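Local coordinates for protein amorpha-4,11-diene synthase (Artemisia annua, PDB 4GAX) that probably cyclises farnesyl diphosphate to sesquiterpenes, as a plant class I terpene synthase, here in an engineered form, at residues Leu71-Pro74 with Met75-Ala78; Ser121-Phe124 with Arg125-Lys129; Ser260-Ser263 with Lys264-Lys267; Ala301-Phe304 with Leu305-Ile309; Asn390-Val393 with Glu394-Trp397. All blocks are in the same frame, centred on the assembly; numbering follows the deposited sequence.

Contact 1. Residues Leu71-Pro74 with Met75-Ala78; sequences LDIP and MKHA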
loop_
_atom_site.group_PDB
_atom_site.type_symbol
_atom_site.label_atom_id
_atom_site.label_comp_id
_atom_site.label_asym_id
_atom_site.label_seq_id
_atom_site.Cartn_x
_atom_site.Cartn_y
_atom_site.Cartn_z
ATOM N N LEU A 71 26.313 14.307 3.692
ATOM C CA LEU A 71 26.374 13.688 5.002
ATOM C C LEU A 71 27.631 14.101 5.767
ATOM O O LEU A 71 27.578 14.345 6.978
ATOM C CB LEU A 71 26.328 12.166 4.869
ATOM C CG LEU A 71 26.281 11.400 6.195
ATOM C CD1 LEU A 71 25.128 11.904 7.055
ATOM C CD2 LEU A 71 26.130 9.908 5.942
ATOM N N ASP A 72 28.760 14.188 5.069
ATOM C CA ASP A 72 30.025 14.512 5.740
ATOM C C ASP A 72 30.105 15.936 6.306
ATOM O O ASP A 72 31.001 16.243 7.092
ATOM C CB ASP A 72 31.222 14.271 4.812
ATOM C CG ASP A 72 31.487 12.791 4.553
ATOM O OD1 ASP A 72 30.939 11.930 5.282
ATOM O OD2 ASP A 72 32.261 12.490 3.614
ATOM N N ILE A 73 29.197 16.821 5.906
ATOM C CA ILE A 73 29.269 18.189 6.448
ATOM C C ILE A 73 27.946 18.674 7.033
ATOM O O ILE A 73 26.952 18.834 6.310
ATOM C CB ILE A 73 29.902 19.227 5.479
ATOM C CG1 ILE A 73 29.327 20.623 5.740
ATOM C CG2 ILE A 73 29.726 18.815 4.043
ATOM C CD1 ILE A 73 29.631 21.623 4.660
ATOM N N PRO A 74 27.940 18.880 8.363
ATOM C CA PRO A 74 26.730 19.191 9.132
ATOM C C PRO A 74 25.973 20.366 8.542
ATOM O O PRO A 74 24.743 20.315 8.472
ATOM C CB PRO A 74 27.280 19.530 10.523
ATOM C CG PRO A 74 28.515 18.681 10.630
ATOM C CD PRO A 74 29.117 18.696 9.237
ATOM N N MET A 75 26.696 21.396 8.106
ATOM C CA MET A 75 26.070 22.521 7.408
ATOM C C MET A 75 25.190 22.063 6.236
ATOM O O MET A 75 24.198 22.719 5.898
ATOM C CB MET A 75 27.134 23.487 6.890
ATOM C CG MET A 75 27.411 24.666 7.801
ATOM S SD MET A 75 26.015 25.812 7.872
ATOM C CE MET A 75 25.541 25.649 9.593
ATOM N N LYS A 76 25.547 20.941 5.616
ATOM C CA LYS A 76 24.786 20.456 4.459
ATOM C C LYS A 76 23.725 19.412 4.816
ATOM O O LYS A 76 23.129 18.791 3.928
ATOM C CB LYS A 76 25.738 19.919 3.375
ATOM C CG LYS A 76 26.494 21.038 2.624
ATOM C CD LYS A 76 26.840 20.613 1.186
ATOM C CE LYS A 76 28.232 19.973 1.079
ATOM N NZ LYS A 76 28.745 19.878 -0.326
ATOM N N HIS A 77 23.462 19.219 6.105
ATOM C CA HIS A 77 22.497 18.183 6.469
ATOM C C HIS A 77 21.070 18.465 6.003
ATOM O O HIS A 77 20.350 17.538 5.645
ATOM C CB HIS A 77 22.548 17.861 7.955
ATOM C CG HIS A 77 23.760 17.075 8.348
ATOM N ND1 HIS A 77 24.071 16.794 9.662
ATOM C CD2 HIS A 77 24.738 16.510 7.599
ATOM C CE1 HIS A 77 25.186 16.075 9.702
ATOM N NE2 HIS A 77 25.608 15.895 8.470
ATOM N N ALA A 78 20.664 19.731 5.997
ATOM C CA ALA A 78 19.350 20.072 5.470
ATOM C C ALA A 78 19.291 19.709 3.983
ATOM O O ALA A 78 18.284 19.190 3.488
ATOM C CB ALA A 78 19.057 21.566 5.684
HETATM O O HOH W 1 21.966 21.631 7.666
#
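The imidazole of H77 has P74 CA set almost squarely over one face, and at its rim, close to the ring plane, sits the carbonyl of L71. P74 CA stands 3.4 Å from the centroid of the H77 ring, only 5° off the normal, a textbook CH-pi contact. At the edge H77 NE2 donates to L71 O over 2.9 Å, and the acceptor lies nearly in the ring plane; H77 ND1, across the ring, is hydrogen-bonded to the hydroxyl of Y111. With CG beside the backbone N (chi1 -73°), the ring is carried back over the proline. The backbone closes the same turn: K76 N reaches I73 O at 2.6 Å and H77 N reaches P74 O at 2.9 Å. Water 1 links P74 O to A78 N. I73 CG2 also packs against K76 CE at 3.5 Å. A leucine in place of H77 would have no ring nitrogens, so L71 O and Y111 would probably lose their shared partner and the turn would be less firmly tied to the end of the preceding helix. This is a tight helix-to-helix connection: helix 52-71 runs out, a short 3-10 turn follows, and K76 takes the N-cap position of helix 77-89 in the N-terminal alpha-helical domain.

Contact 2. Residues Ser121-Phe124 with Arg125-Lys129; sequences SLWF and RLMRK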
loop_
_atom_site.group_PDB
_atom_site.type_symbol
_atom_site.label_atom_id
_atom_site.label_comp_id
_atom_site.label_asym_id
_atom_site.label_seq_id
_atom_site.Cartn_x
_atom_site.Cartn_y
_atom_site.Cartn_z
ATOM N N SER A 121 10.081 20.783 8.717
ATOM C CA SER A 121 8.916 19.969 8.357
ATOM C C SER A 121 9.327 18.698 7.597
ATOM O O SER A 121 8.736 17.614 7.769
ATOM C CB SER A 121 7.947 20.789 7.503
ATOM O OG SER A 121 7.407 21.861 8.261
ATOM N N LEU A 122 10.327 18.833 6.735
ATOM C CA LEU A 122 10.812 17.688 5.964
ATOM C C LEU A 122 11.521 16.705 6.891
ATOM O O LEU A 122 11.346 15.489 6.788
ATOM C CB LEU A 122 11.761 18.155 4.847
ATOM C CG LEU A 122 12.424 17.033 4.049
ATOM C CD1 LEU A 122 11.342 16.169 3.380
ATOM C CD2 LEU A 122 13.399 17.575 3.028
ATOM N N TRP A 123 12.306 17.233 7.819
ATOM C CA TRP A 123 13.007 16.377 8.763
ATOM C C TRP A 123 12.002 15.518 9.518
ATOM O O TRP A 123 12.184 14.308 9.646
ATOM C CB TRP A 123 13.829 17.217 9.741
ATOM C CG TRP A 123 14.262 16.465 10.978
ATOM C CD1 TRP A 123 15.349 15.649 11.100
ATOM C CD2 TRP A 123 13.619 16.478 12.265
ATOM N NE1 TRP A 123 15.426 15.147 12.389
ATOM C CE2 TRP A 123 14.370 15.638 13.120
ATOM C CE3 TRP A 123 12.477 17.112 12.776
ATOM C CZ2 TRP A 123 14.030 15.427 14.457
ATOM C CZ3 TRP A 123 12.130 16.900 14.100
ATOM C CH2 TRP A 123 12.907 16.068 14.930
ATOM N N PHE A 124 10.927 16.151 9.984
ATOM C CA PHE A 124 9.930 15.476 10.805
ATOM C C PHE A 124 9.324 14.302 10.037
ATOM O O PHE A 124 9.226 13.186 10.556
ATOM C CB PHE A 124 8.849 16.486 11.216
ATOM C CG PHE A 124 7.675 15.883 11.927
ATOM C CD1 PHE A 124 7.712 15.660 13.291
ATOM C CD2 PHE A 124 6.514 15.575 11.230
ATOM C CE1 PHE A 124 6.605 15.114 13.963
ATOM C CE2 PHE A 124 5.408 15.051 11.878
ATOM C CZ PHE A 124 5.455 14.811 13.255
ATOM N N ARG A 125 8.912 14.563 8.805
ATOM C CA ARG A 125 8.252 13.544 8.006
ATOM C C ARG A 125 9.188 12.395 7.614
ATOM O O ARG A 125 8.813 11.226 7.700
ATOM C CB ARG A 125 7.619 14.173 6.760
ATOM C CG ARG A 125 6.946 13.157 5.858
ATOM C CD ARG A 125 6.200 13.821 4.714
ATOM N NE ARG A 125 7.100 14.494 3.766
ATOM C CZ ARG A 125 7.896 13.855 2.907
ATOM N NH1 ARG A 125 7.904 12.523 2.865
ATOM N NH2 ARG A 125 8.674 14.546 2.078
ATOM N N LEU A 126 10.406 12.725 7.187
ATOM C CA LEU A 126 11.381 11.685 6.827
ATOM C C LEU A 126 11.787 10.837 8.021
ATOM O O LEU A 126 11.995 9.612 7.889
ATOM C CB LEU A 126 12.634 12.283 6.179
ATOM C CG LEU A 126 12.534 13.036 4.859
ATOM C CD1 LEU A 126 13.962 13.373 4.353
ATOM C CD2 LEU A 126 11.753 12.244 3.814
ATOM N N MET A 127 11.913 11.464 9.189
ATOM C CA MET A 127 12.200 10.693 10.391
ATOM C C MET A 127 11.071 9.699 10.691
ATOM O O MET A 127 11.316 8.509 10.882
ATOM C CB MET A 127 12.448 11.614 11.600
ATOM C CG MET A 127 13.781 12.379 11.534
ATOM S SD MET A 127 15.255 11.316 11.572
ATOM C CE MET A 127 15.661 11.237 9.845
ATOM N N ARG A 128 9.829 10.182 10.717
ATOM C CA ARG A 128 8.688 9.316 11.044
ATOM C C ARG A 128 8.476 8.237 9.987
ATOM O O ARG A 128 8.135 7.112 10.316
ATOM C CB ARG A 128 7.396 10.137 11.246
ATOM C CG ARG A 128 7.379 10.857 12.609
ATOM C CD ARG A 128 5.957 11.204 13.077
ATOM N NE ARG A 128 5.989 11.725 14.452
ATOM C CZ ARG A 128 4.917 12.162 15.106
ATOM N NH1 ARG A 128 3.731 12.098 14.519
ATOM N NH2 ARG A 128 5.033 12.663 16.333
ATOM N N LYS A 129 8.682 8.584 8.724
ATOM C CA LYS A 129 8.598 7.589 7.651
ATOM C C LYS A 129 9.621 6.469 7.888
ATOM O O LYS A 129 9.367 5.305 7.577
ATOM C CB LYS A 129 8.817 8.253 6.294
ATOM C CG LYS A 129 8.849 7.312 5.070
ATOM C CD LYS A 129 8.940 8.132 3.764
ATOM C CE LYS A 129 9.135 7.231 2.527
ATOM N NZ LYS A 129 8.499 5.895 2.695
HETATM O O HOH W 2 7.439 17.356 4.731
#
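F124, R125 and L122 lose the most surface here, all three buried, on helix 120-129. F124 reaches forward one turn to R128: the ring corner CZ sits over the middle of the guanidinium face, F124 CZ to R128 CZ being 3.3 Å, with the two planes 43° apart. F124 gets there because CG lies opposite the backbone N (chi1 173°), which tips the ring along the helix towards the extended R128 chain. The same ring meets F139 edge-to-face. R125 runs straight to CD and then bends at chi3 (67°), which turns its head back beside L122; R125 NH2 lies 3.4 Å from L122 CD1, and that nitrogen is also salt-bridged to D85. R125 NE is held by water 2 at 3.0 Å, which also donates weakly to S121 O. L122 CD1 has a second neighbour in L126 CG, 3.7 Å away. On another side of the helix M127 bends over W123, its CG 3.6 Å from the centroid of the five-membered ring, a CH-pi contact; SD follows obliquely, 4.6 Å from that centroid, giving a Met-aromatic pair. Four i to i+4 backbone bonds run beneath, L126 N to L122 O the straightest of them. Both arginines are buried with their charge answered elsewhere: R128 by E174 and the carbonyls of V134 and M169, R125 by D85. The chemistry implies that each guanidinium probably spends its polarity on those partners, while its flank or face packs against hydrocarbon and ring.

Contact 3. Residues Ser260-Ser263 with Lys264-Lys267; sequences SQLS and KWWK
K264 N bonds to S260 O at 3.0 Å, and the next three i to i+4 bonds follow in step, as in a regular alpha-helix: W265 N to Q261 O, W266 N to L262 O and K267 N to S263 O. Of the side chains, K264 does most along this turn. It lies extended back over the S260 carbonyl, and K264 NZ ends 3.7 Å from S260 OG, too long to count as a bond; the hydroxyl is hydrogen-bonded to L42 O. S263 OG, beside its own backbone N (chi1 -62°), bonds to L259 O one turn earlier. W265 presents its edge to the carbonyl below, L262 O lying near the indole plane 3.9 Å from W265 CE3. L262 CD2 touches that same atom, W265 CE3, loosely at 4.5 Å. Beyond the turn W265 forms a cation-pi pair with K307, and W266 NE1 bonds to D280. The pattern is that of an amphipathic helix: K264, K267 and Q261 are exposed, L262 and W266 are buried against neighbouring helices, and the serines are covered by the loop at F41 and L42.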
loop_
_atom_site.group_PDB
_atom_site.type_symbol
_atom_site.label_atom_id
_atom_site.label_comp_id
_atom_site.label_asym_id
_atom_site.label_seq_id
_atom_site.Cartn_x
_atom_site.Cartn_y
_atom_site.Cartn_z
ATOM N N SER A 260 3.236 -10.819 -17.057
ATOM C CA SER A 260 3.216 -11.811 -18.133
ATOM C C SER A 260 3.206 -13.252 -17.589
ATOM O O SER A 260 2.452 -14.116 -18.072
ATOM C CB SER A 260 4.420 -11.611 -19.056
ATOM O OG SER A 260 4.517 -12.670 -19.994
ATOM N N GLN A 261 4.062 -13.515 -16.608
ATOM C CA GLN A 261 4.115 -14.828 -15.976
ATOM C C GLN A 261 2.798 -15.123 -15.255
ATOM O O GLN A 261 2.261 -16.216 -15.350
ATOM C CB GLN A 261 5.295 -14.896 -15.000
ATOM C CG GLN A 261 6.644 -14.741 -15.684
ATOM C CD GLN A 261 7.785 -14.497 -14.711
ATOM O OE1 GLN A 261 8.703 -13.725 -14.992
ATOM N NE2 GLN A 261 7.739 -15.164 -13.565
ATOM N N LEU A 262 2.262 -14.133 -14.557
ATOM C CA LEU A 262 0.982 -14.303 -13.881
ATOM C C LEU A 262 -0.166 -14.502 -14.846
ATOM O O LEU A 262 -1.101 -15.264 -14.556
ATOM C CB LEU A 262 0.705 -13.115 -12.963
ATOM C CG LEU A 262 1.490 -13.215 -11.667
ATOM C CD1 LEU A 262 1.569 -11.834 -11.011
ATOM C CD2 LEU A 262 0.823 -14.235 -10.723
ATOM N N SER A 263 -0.095 -13.820 -15.990
ATOM C CA SER A 263 -1.134 -13.916 -17.004
ATOM C C SER A 263 -1.170 -15.313 -17.585
ATOM O O SER A 263 -2.254 -15.844 -17.840
ATOM C CB SER A 263 -0.941 -12.866 -18.109
ATOM O OG SER A 263 -1.028 -11.562 -17.560
ATOM N N LYS A 264 0.005 -15.913 -17.787
ATOM C CA LYS A 264 0.071 -17.273 -18.350
ATOM C C LYS A 264 -0.482 -18.299 -17.370
ATOM O O LYS A 264 -1.271 -19.165 -17.743
ATOM C CB LYS A 264 1.505 -17.649 -18.738
ATOM C CG LYS A 264 1.872 -17.238 -20.147
ATOM C CD LYS A 264 3.370 -17.037 -20.301
ATOM C CE LYS A 264 3.666 -16.068 -21.433
ATOM N NZ LYS A 264 5.127 -15.892 -21.651
ATOM N N TRP A 265 -0.031 -18.196 -16.123
ATOM C CA TRP A 265 -0.539 -19.007 -15.019
ATOM C C TRP A 265 -2.061 -18.940 -14.924
ATOM O O TRP A 265 -2.736 -19.975 -14.833
ATOM C CB TRP A 265 0.073 -18.495 -13.720
ATOM C CG TRP A 265 -0.406 -19.154 -12.444
ATOM C CD1 TRP A 265 0.045 -20.336 -11.903
ATOM C CD2 TRP A 265 -1.369 -18.629 -11.512
ATOM N NE1 TRP A 265 -0.601 -20.587 -10.710
ATOM C CE2 TRP A 265 -1.469 -19.556 -10.446
ATOM C CE3 TRP A 265 -2.165 -17.471 -11.485
ATOM C CZ2 TRP A 265 -2.326 -19.353 -9.358
ATOM C CZ3 TRP A 265 -3.015 -17.271 -10.410
ATOM C CH2 TRP A 265 -3.089 -18.205 -9.357
ATOM N N TRP A 266 -2.597 -17.720 -14.948
ATOM C CA TRP A 266 -4.041 -17.507 -14.828
ATOM C C TRP A 266 -4.789 -18.066 -16.031
ATOM O O TRP A 266 -5.841 -18.702 -15.892
ATOM C CB TRP A 266 -4.360 -16.004 -14.653
ATOM C CG TRP A 266 -5.819 -15.743 -14.396
ATOM C CD1 TRP A 266 -6.687 -15.042 -15.190
ATOM C CD2 TRP A 266 -6.592 -16.223 -13.285
ATOM N NE1 TRP A 266 -7.946 -15.036 -14.627
ATOM C CE2 TRP A 266 -7.914 -15.759 -13.462
ATOM C CE3 TRP A 266 -6.295 -17.004 -12.159
ATOM C CZ2 TRP A 266 -8.936 -16.041 -12.545
ATOM C CZ3 TRP A 266 -7.302 -17.277 -11.250
ATOM C CH2 TRP A 266 -8.611 -16.796 -11.448
ATOM N N LYS A 267 -4.254 -17.814 -17.221
ATOM C CA LYS A 267 -4.883 -18.300 -18.437
ATOM C C LYS A 267 -4.930 -19.828 -18.461
ATOM O O LYS A 267 -5.857 -20.418 -19.015
ATOM C CB LYS A 267 -4.146 -17.786 -19.673
ATOM C CG LYS A 267 -4.680 -18.375 -20.988
ATOM C CD LYS A 267 -3.845 -17.924 -22.180
ATOM C CE LYS A 267 -4.282 -18.632 -23.463
ATOM N NZ LYS A 267 -5.724 -18.407 -23.738
#

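Contact 4. Residues Ala301-Phe304 with Leu305-Ile309; sequences ARIF and LAKVI
F304 and V308 meet one turn apart on helix 299-322, one of the central helices of the terpene synthase alpha-bundle. V308 CG2 lies over one face of the phenyl ring, 3.9 Å from its centroid and 20° off the normal, a CH-pi contact displaced towards the rim; the nearest side-chain pair is F304 CZ to V308 CG2 at 3.7 Å. The anti setting of chi1 (-177°) at F304 points the phenyl up the helix at V308. Helices 351-370 and 419-429 close round the pair, with T360 and M364 against the phenyl and T425 against both residues. The same helix carries, some two turns further on, the aspartate-rich DDxxD sequence that in this family binds the magnesium ions of the diphosphate site. With an alanine here in place of F304 the ring would be gone, and V308 CG2 would probably face a gap that T360 and M364 also border. Elsewhere on the turn I303 and K307 run side by side, pointing the same way. K307 CG passes 3.3 Å from I303 O, and K307 CE lies 3.8 Å from I303 CG2, the extended lysine chain continuing outward past T360 and L262. The backbone keeps regular i to i+4 bonds, V308 N to F304 O at 3.0 Å and A306 N to R302 O at 2.9 Å among them. R302 turns its guanidinium off this turn to E258 in a salt bridge and to the carbonyls of R293 and E295.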
loop_
_atom_site.group_PDB
_atom_site.type_symbol
_atom_site.label_atom_id
_atom_site.label_comp_id
_atom_site.label_asym_id
_atom_site.label_seq_id
_atom_site.Cartn_x
_atom_site.Cartn_y
_atom_site.Cartn_z
ATOM N N ALA A 301 8.107 -12.385 -4.212
ATOM C CA ALA A 301 7.043 -12.111 -3.245
ATOM C C ALA A 301 5.804 -11.541 -3.911
ATOM O O ALA A 301 4.694 -11.942 -3.568
ATOM C CB ALA A 301 7.535 -11.176 -2.135
ATOM N N ARG A 302 5.978 -10.617 -4.865
ATOM C CA ARG A 302 4.833 -10.064 -5.587
ATOM C C ARG A 302 4.062 -11.120 -6.371
ATOM O O ARG A 302 2.817 -11.126 -6.401
ATOM C CB ARG A 302 5.285 -8.968 -6.576
ATOM C CG ARG A 302 5.542 -7.613 -5.952
ATOM C CD ARG A 302 5.658 -6.552 -7.048
ATOM N NE ARG A 302 6.860 -6.752 -7.858
ATOM C CZ ARG A 302 8.083 -6.405 -7.468
ATOM N NH1 ARG A 302 8.266 -5.858 -6.263
ATOM N NH2 ARG A 302 9.124 -6.608 -8.278
ATOM N N ILE A 303 4.799 -11.994 -7.048
ATOM C CA ILE A 303 4.145 -13.003 -7.886
ATOM C C ILE A 303 3.332 -13.955 -7.018
ATOM O O ILE A 303 2.184 -14.265 -7.334
ATOM C CB ILE A 303 5.166 -13.769 -8.750
ATOM C CG1 ILE A 303 5.684 -12.839 -9.858
ATOM C CG2 ILE A 303 4.532 -15.026 -9.353
ATOM C CD1 ILE A 303 6.882 -13.396 -10.630
ATOM N N PHE A 304 3.903 -14.386 -5.897
ATOM C CA PHE A 304 3.192 -15.306 -5.005
ATOM C C PHE A 304 1.961 -14.619 -4.398
ATOM O O PHE A 304 0.891 -15.216 -4.300
ATOM C CB PHE A 304 4.112 -15.800 -3.880
ATOM C CG PHE A 304 3.454 -16.797 -2.984
ATOM C CD1 PHE A 304 2.999 -18.002 -3.499
ATOM C CD2 PHE A 304 3.228 -16.512 -1.643
ATOM C CE1 PHE A 304 2.349 -18.941 -2.684
ATOM C CE2 PHE A 304 2.578 -17.439 -0.815
ATOM C CZ PHE A 304 2.146 -18.664 -1.339
ATOM N N LEU A 305 2.126 -13.369 -3.981
ATOM C CA LEU A 305 1.046 -12.627 -3.355
ATOM C C LEU A 305 -0.094 -12.443 -4.341
ATOM O O LEU A 305 -1.266 -12.593 -3.988
ATOM C CB LEU A 305 1.554 -11.279 -2.837
ATOM C CG LEU A 305 0.532 -10.289 -2.244
ATOM C CD1 LEU A 305 -0.192 -10.871 -1.038
ATOM C CD2 LEU A 305 1.272 -8.978 -1.830
ATOM N N ALA A 306 0.247 -12.158 -5.590
ATOM C CA ALA A 306 -0.776 -12.007 -6.615
ATOM C C ALA A 306 -1.573 -13.303 -6.769
ATOM O O ALA A 306 -2.802 -13.267 -6.880
ATOM C CB ALA A 306 -0.135 -11.608 -7.949
ATOM N N LYS A 307 -0.882 -14.444 -6.784
ATOM C CA LYS A 307 -1.571 -15.737 -6.862
ATOM C C LYS A 307 -2.501 -15.955 -5.678
ATOM O O LYS A 307 -3.633 -16.407 -5.846
ATOM C CB LYS A 307 -0.560 -16.877 -6.949
ATOM C CG LYS A 307 0.272 -16.827 -8.239
ATOM C CD LYS A 307 1.359 -17.913 -8.241
ATOM C CE LYS A 307 2.124 -17.934 -9.577
ATOM N NZ LYS A 307 3.172 -19.016 -9.582
ATOM N N VAL A 308 -2.027 -15.639 -4.477
ATOM C CA VAL A 308 -2.846 -15.815 -3.287
ATOM C C VAL A 308 -4.069 -14.901 -3.340
ATOM O O VAL A 308 -5.177 -15.318 -2.993
ATOM C CB VAL A 308 -2.031 -15.579 -1.990
ATOM C CG1 VAL A 308 -2.929 -15.577 -0.779
ATOM C CG2 VAL A 308 -0.961 -16.665 -1.841
ATOM N N ILE A 309 -3.883 -13.667 -3.801
ATOM C CA ILE A 309 -5.030 -12.764 -3.966
ATOM C C ILE A 309 -6.038 -13.304 -4.998
ATOM O O ILE A 309 -7.266 -13.206 -4.807
ATOM C CB ILE A 309 -4.572 -11.319 -4.293
ATOM C CG1 ILE A 309 -3.801 -10.757 -3.100
ATOM C CG2 ILE A 309 -5.767 -10.422 -4.631
ATOM C CD1 ILE A 309 -3.041 -9.448 -3.383
#

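Contact 5. Residues Asn390-Val393 with Glu394-Trp397; sequences NLMV and EAQW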
loop_
_atom_site.group_PDB
_atom_site.type_symbol
_atom_site.label_atom_id
_atom_site.label_comp_id
_atom_site.label_asym_id
_atom_site.label_seq_id
_atom_site.Cartn_x
_atom_site.Cartn_y
_atom_site.Cartn_z
ATOM N N ASN A 390 -13.065 -18.702 9.171
ATOM C CA ASN A 390 -13.919 -17.586 9.559
ATOM C C ASN A 390 -14.930 -17.224 8.474
ATOM O O ASN A 390 -15.995 -16.680 8.774
ATOM C CB ASN A 390 -13.091 -16.383 10.022
ATOM C CG ASN A 390 -12.489 -16.600 11.403
ATOM O OD1 ASN A 390 -13.126 -16.327 12.425
ATOM N ND2 ASN A 390 -11.260 -17.105 11.438
ATOM N N LEU A 391 -14.603 -17.530 7.219
ATOM C CA LEU A 391 -15.617 -17.464 6.170
ATOM C C LEU A 391 -16.738 -18.453 6.501
ATOM O O LEU A 391 -17.913 -18.165 6.272
ATOM C CB LEU A 391 -15.026 -17.755 4.785
ATOM C CG LEU A 391 -14.195 -16.643 4.132
ATOM C CD1 LEU A 391 -13.624 -17.101 2.799
ATOM C CD2 LEU A 391 -15.020 -15.369 3.943
ATOM N N MET A 392 -16.379 -19.605 7.071
ATOM C CA MET A 392 -17.375 -20.625 7.418
ATOM C C MET A 392 -18.124 -20.247 8.690
ATOM O O MET A 392 -19.266 -20.679 8.903
ATOM C CB MET A 392 -16.734 -21.999 7.584
ATOM C CG MET A 392 -17.753 -23.129 7.676
ATOM S SD MET A 392 -18.744 -23.233 6.168
ATOM C CE MET A 392 -20.376 -23.536 6.848
ATOM N N VAL A 393 -17.479 -19.446 9.536
ATOM C CA VAL A 393 -18.140 -18.914 10.722
ATOM C C VAL A 393 -19.382 -18.136 10.309
ATOM O O VAL A 393 -20.481 -18.388 10.818
ATOM C CB VAL A 393 -17.208 -17.996 11.544
ATOM C CG1 VAL A 393 -18.019 -17.046 12.431
ATOM C CG2 VAL A 393 -16.242 -18.825 12.377
ATOM N N GLU A 394 -19.205 -17.206 9.372
ATOM C CA GLU A 394 -20.311 -16.358 8.952
ATOM C C GLU A 394 -21.339 -17.086 8.085
ATOM O O GLU A 394 -22.468 -16.610 7.931
ATOM C CB GLU A 394 -19.809 -15.078 8.281
ATOM C CG GLU A 394 -18.677 -15.263 7.302
ATOM C CD GLU A 394 -17.930 -13.963 7.049
ATOM O OE1 GLU A 394 -17.950 -13.085 7.938
ATOM O OE2 GLU A 394 -17.326 -13.813 5.963
ATOM N N ALA A 395 -20.958 -18.235 7.526
ATOM C CA ALA A 395 -21.919 -19.049 6.793
ATOM C C ALA A 395 -22.825 -19.777 7.784
ATOM O O ALA A 395 -24.018 -19.972 7.527
ATOM C CB ALA A 395 -21.202 -20.039 5.884
ATOM N N GLN A 396 -22.246 -20.184 8.912
ATOM C CA GLN A 396 -23.002 -20.797 9.995
ATOM C C GLN A 396 -24.059 -19.829 10.497
ATOM O O GLN A 396 -25.158 -20.234 10.875
ATOM C CB GLN A 396 -22.064 -21.179 11.141
ATOM C CG GLN A 396 -21.719 -22.653 11.198
ATOM C CD GLN A 396 -22.862 -23.495 11.728
ATOM O OE1 GLN A 396 -23.113 -24.595 11.242
ATOM N NE2 GLN A 396 -23.555 -22.983 12.739
ATOM N N TRP A 397 -23.718 -18.545 10.474
ATOM C CA TRP A 397 -24.592 -17.489 10.969
ATOM C C TRP A 397 -25.832 -17.255 10.109
ATOM O O TRP A 397 -26.818 -16.688 10.579
ATOM C CB TRP A 397 -23.812 -16.177 11.103
ATOM C CG TRP A 397 -22.847 -16.161 12.251
ATOM C CD1 TRP A 397 -22.775 -17.060 13.279
ATOM C CD2 TRP A 397 -21.815 -15.194 12.490
ATOM N NE1 TRP A 397 -21.761 -16.711 14.140
ATOM C CE2 TRP A 397 -21.157 -15.571 13.678
ATOM C CE3 TRP A 397 -21.382 -14.050 11.809
ATOM C CZ2 TRP A 397 -20.092 -14.841 14.204
ATOM C CZ3 TRP A 397 -20.325 -13.328 12.328
ATOM C CH2 TRP A 397 -19.689 -13.726 13.515
#
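M392 O is gripped by two backbone donors: Q396 N at 3.0 Å, and A395 N, weakly, at 3.3 Å. The A395 amide is itself shared, with a second weak bond to L391 O, so this stretch of helix 374-399 has a slackened i to i+4 pattern tending locally to i to i+3. E394 CG occupies the crowded position between backbone N and carbonyl carbon (chi1 43°), which turns the chain back over the preceding turn, E394 CG lying 3.2 Å from L391 O. The carboxylate runs alongside L391, with E394 OE2 3.4 Å from L391 CD2. V393 and W397 lie side by side; V393 CG1 rests over one face of the indole, 3.8 Å from the centroid of the six-membered ring, a CH-pi contact offset to the rim. M392, bent at chi2 and chi3, brings CE to A395 CB at 3.7 Å, beside L328 and Y325 of helix 325-337. Between the side chains of the two halves, then, the touching is mostly hydrocarbon and ring, and with several long backbone bonds underneath, cohesion here probably owes much to apolar packing.

How the contacts relate
Contacts 1 and 2 belong to the N-terminal domain, their centres about 16 Å apart without touching; 4 and 5 belong to the metal-binding domain. Contact 1 is a surface turn joining two helices, whereas the other four each lie within a single helix. Only contacts 3 and 4 meet, L262 CD1 lying 3.5 Å from A306 CB, so helices 238-269 and 299-322 pack directly there. Burial is fullest in contact 2, where two buried arginines pair with outside acids; contact 4 is also buried, and its side chains meet mainly through hydrocarbon, with R302 likewise paired with an acid outside. Contacts 3 and 5 are partly buried, the first on a regular backbone, the second on a slackened one.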